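Local coordinates for protein dTDP-4-dehydrorhamnose Reductase (Yersinia enterocolitica, PDB 5U9C) that probably catalyses the NADPH-dependent reduction of dTDP-4-dehydrorhamnose to dTDP-L-rhamnose, the last step in making this sugar nucleotide, at residues T67-C72 with P126-G131. Sequence-based numbering, arbitrary orientation.
Sequences TDVDLC and PMNYYG
Tyr130 packs against Val69 and Cys72, joining the first turns of helices 69-74 and 129-144. Its CG is anti to the backbone N (chi1 170°), which carries the ring along the 67-72 segment toward Thr67. Val69 crosses it at about a right angle: CG2 meets the ring obliquely, 3.7 Å from Tyr130 CD2, while CG1 packs on Tyr130 CB and on the amide nitrogen of Asn128. Cys72 meets the tyrosine at its CB and at the ring edge: Cys72 CB sits 3.9 Å from Tyr130 CB, and Cys72 SG lies 3.9 Å from Tyr130 CD1, a sulfur-aromatic contact 77° off the ring normal. Farther out, Thr67 runs alongside the tyrosine, its CA 3.9 Å from Tyr130 CE1. Between the two segments the polar link is a water: it donates to Val69 O (2.7 Å) and accepts from Tyr130 N (2.9 Å), bridging the two helix starts. Both helices are N-capped by side chains, Asp68 OD1 accepting from Leu71 N from above the carboxylate plane and Asn128 OD1 from Gly131 N at 3.0 Å, nearly in line with its C=O. Asn128 ND2 hydrogen-bonds Pro255 O, and Asp70 forms a salt bridge with Arg256, a residue seen to bind (R)-malate. Tyr129 turns away to hydrogen-bond Asp122 and Lys115 of the second subunit. The chemistry is thus mainly apolar around one aromatic side chain, with the water satisfying Tyr130 N and Val69 O while Glu73, farther along helix 69-74, accepts directly from Tyr129 N, close to the malate-binding arginine.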
loop_
_atom_site.group_PDB
_atom_site.type_symbol
_atom_site.label_atom_id
_atom_site.label_comp_id
_atom_site.label_asym_id
_atom_site.label_seq_id
_atom_site.Cartn_x
_atom_site.Cartn_y
_atom_site.Cartn_z
ATOM N N THR D 67 12.730 -19.483 -17.608
ATOM C CA THR D 67 12.221 -18.166 -17.965
ATOM C C THR D 67 10.725 -18.119 -18.302
ATOM O O THR D 67 10.218 -17.068 -18.659
ATOM C CB THR D 67 13.020 -17.607 -19.161
ATOM O OG1 THR D 67 12.888 -18.510 -20.255
ATOM C CG2 THR D 67 14.509 -17.475 -18.793
ATOM N N ASP D 68 10.033 -19.254 -18.218
ATOM C CA ASP D 68 8.569 -19.267 -18.407
ATOM C C ASP D 68 7.988 -18.728 -17.090
ATOM O O ASP D 68 7.862 -19.446 -16.104
ATOM C CB ASP D 68 8.071 -20.688 -18.705
ATOM C CG ASP D 68 6.578 -20.748 -18.949
ATOM O OD1 ASP D 68 5.827 -19.876 -18.432
ATOM O OD2 ASP D 68 6.154 -21.684 -19.648
ATOM N N VAL D 69 7.679 -17.438 -17.095
ATOM C CA VAL D 69 7.176 -16.729 -15.911
ATOM C C VAL D 69 5.930 -17.378 -15.276
ATOM O O VAL D 69 5.805 -17.455 -14.047
ATOM C CB VAL D 69 6.899 -15.239 -16.269
ATOM C CG1 VAL D 69 6.362 -14.470 -15.076
ATOM C CG2 VAL D 69 8.177 -14.584 -16.792
ATOM N N ASP D 70 5.018 -17.845 -16.118
ATOM C CA ASP D 70 3.786 -18.460 -15.659
ATOM C C ASP D 70 3.998 -19.836 -15.051
ATOM O O ASP D 70 3.357 -20.190 -14.033
ATOM C CB ASP D 70 2.797 -18.467 -16.801
ATOM C CG ASP D 70 2.446 -17.051 -17.230
ATOM O OD1 ASP D 70 1.981 -16.290 -16.345
ATOM O OD2 ASP D 70 2.655 -16.704 -18.424
ATOM N N LEU D 71 4.907 -20.604 -15.645
ATOM C CA LEU D 71 5.261 -21.915 -15.097
ATOM C C LEU D 71 5.886 -21.692 -13.705
ATOM O O LEU D 71 5.579 -22.423 -12.764
ATOM C CB LEU D 71 6.228 -22.657 -16.021
ATOM C CG LEU D 71 6.795 -23.992 -15.516
ATOM C CD1 LEU D 71 5.661 -24.972 -15.259
ATOM C CD2 LEU D 71 7.790 -24.554 -16.528
ATOM N N CYS D 72 6.725 -20.658 -13.580
ATOM C CA CYS D 72 7.358 -20.330 -12.288
ATOM C C CYS D 72 6.330 -20.014 -11.216
ATOM O O CYS D 72 6.549 -20.350 -10.049
ATOM C CB CYS D 72 8.322 -19.157 -12.408
ATOM S SG CYS D 72 9.876 -19.496 -13.270
ATOM N N PRO D 126 10.059 -7.636 -6.312
ATOM C CA PRO D 126 9.331 -8.367 -7.361
ATOM C C PRO D 126 7.813 -8.515 -7.131
ATOM O O PRO D 126 7.304 -8.226 -6.049
ATOM C CB PRO D 126 10.031 -9.737 -7.397
ATOM C CG PRO D 126 11.342 -9.527 -6.726
ATOM C CD PRO D 126 11.093 -8.475 -5.685
HETATM N N MSE D 127 7.133 -8.926 -8.186
HETATM C CA MSE D 127 5.674 -9.116 -8.227
HETATM C C MSE D 127 5.278 -10.553 -8.406
HETATM O O MSE D 127 4.110 -10.880 -8.290
HETATM C CB MSE D 127 5.246 -8.361 -9.486
HETATM C CG MSE D 127 3.753 -8.085 -9.647
HETATM SE SE MSE D 127 3.423 -6.224 -9.127
HETATM C CE MSE D 127 1.463 -6.394 -9.204
ATOM N N ASN D 128 6.241 -11.428 -8.664
ATOM C CA ASN D 128 5.939 -12.836 -8.946
ATOM C C ASN D 128 7.098 -13.771 -8.605
ATOM O O ASN D 128 8.203 -13.310 -8.262
ATOM C CB ASN D 128 5.494 -12.970 -10.413
ATOM C CG ASN D 128 6.423 -12.251 -11.395
ATOM O OD1 ASN D 128 7.657 -12.317 -11.292
ATOM N ND2 ASN D 128 5.825 -11.596 -12.386
ATOM N N TYR D 129 6.853 -15.082 -8.669
ATOM C CA TYR D 129 7.892 -16.047 -8.306
ATOM C C TYR D 129 9.099 -16.064 -9.227
ATOM O O TYR D 129 10.202 -16.256 -8.760
ATOM C CB TYR D 129 7.324 -17.454 -8.021
ATOM C CG TYR D 129 6.610 -17.515 -6.673
ATOM C CD1 TYR D 129 7.337 -17.443 -5.477
ATOM C CD2 TYR D 129 5.204 -17.587 -6.590
ATOM C CE1 TYR D 129 6.685 -17.486 -4.248
ATOM C CE2 TYR D 129 4.549 -17.631 -5.359
ATOM C CZ TYR D 129 5.289 -17.584 -4.196
ATOM O OH TYR D 129 4.650 -17.585 -2.990
ATOM N N TYR D 130 8.894 -15.809 -10.521
ATOM C CA TYR D 130 10.002 -15.724 -11.448
ATOM C C TYR D 130 10.954 -14.615 -10.980
ATOM O O TYR D 130 12.160 -14.843 -10.807
ATOM C CB TYR D 130 9.521 -15.443 -12.878
ATOM C CG TYR D 130 10.667 -15.104 -13.801
ATOM C CD1 TYR D 130 11.624 -16.068 -14.122
ATOM C CD2 TYR D 130 10.821 -13.822 -14.316
ATOM C CE1 TYR D 130 12.702 -15.767 -14.923
ATOM C CE2 TYR D 130 11.893 -13.520 -15.152
ATOM C CZ TYR D 130 12.830 -14.491 -15.435
ATOM O OH TYR D 130 13.897 -14.219 -16.247
ATOM N N GLY D 131 10.394 -13.433 -10.744
ATOM C CA GLY D 131 11.192 -12.280 -10.292
ATOM C C GLY D 131 11.915 -12.534 -8.971
ATOM O O GLY D 131 13.111 -12.207 -8.828
HETATM O O HOH W 1 6.280 -16.099 -11.703
#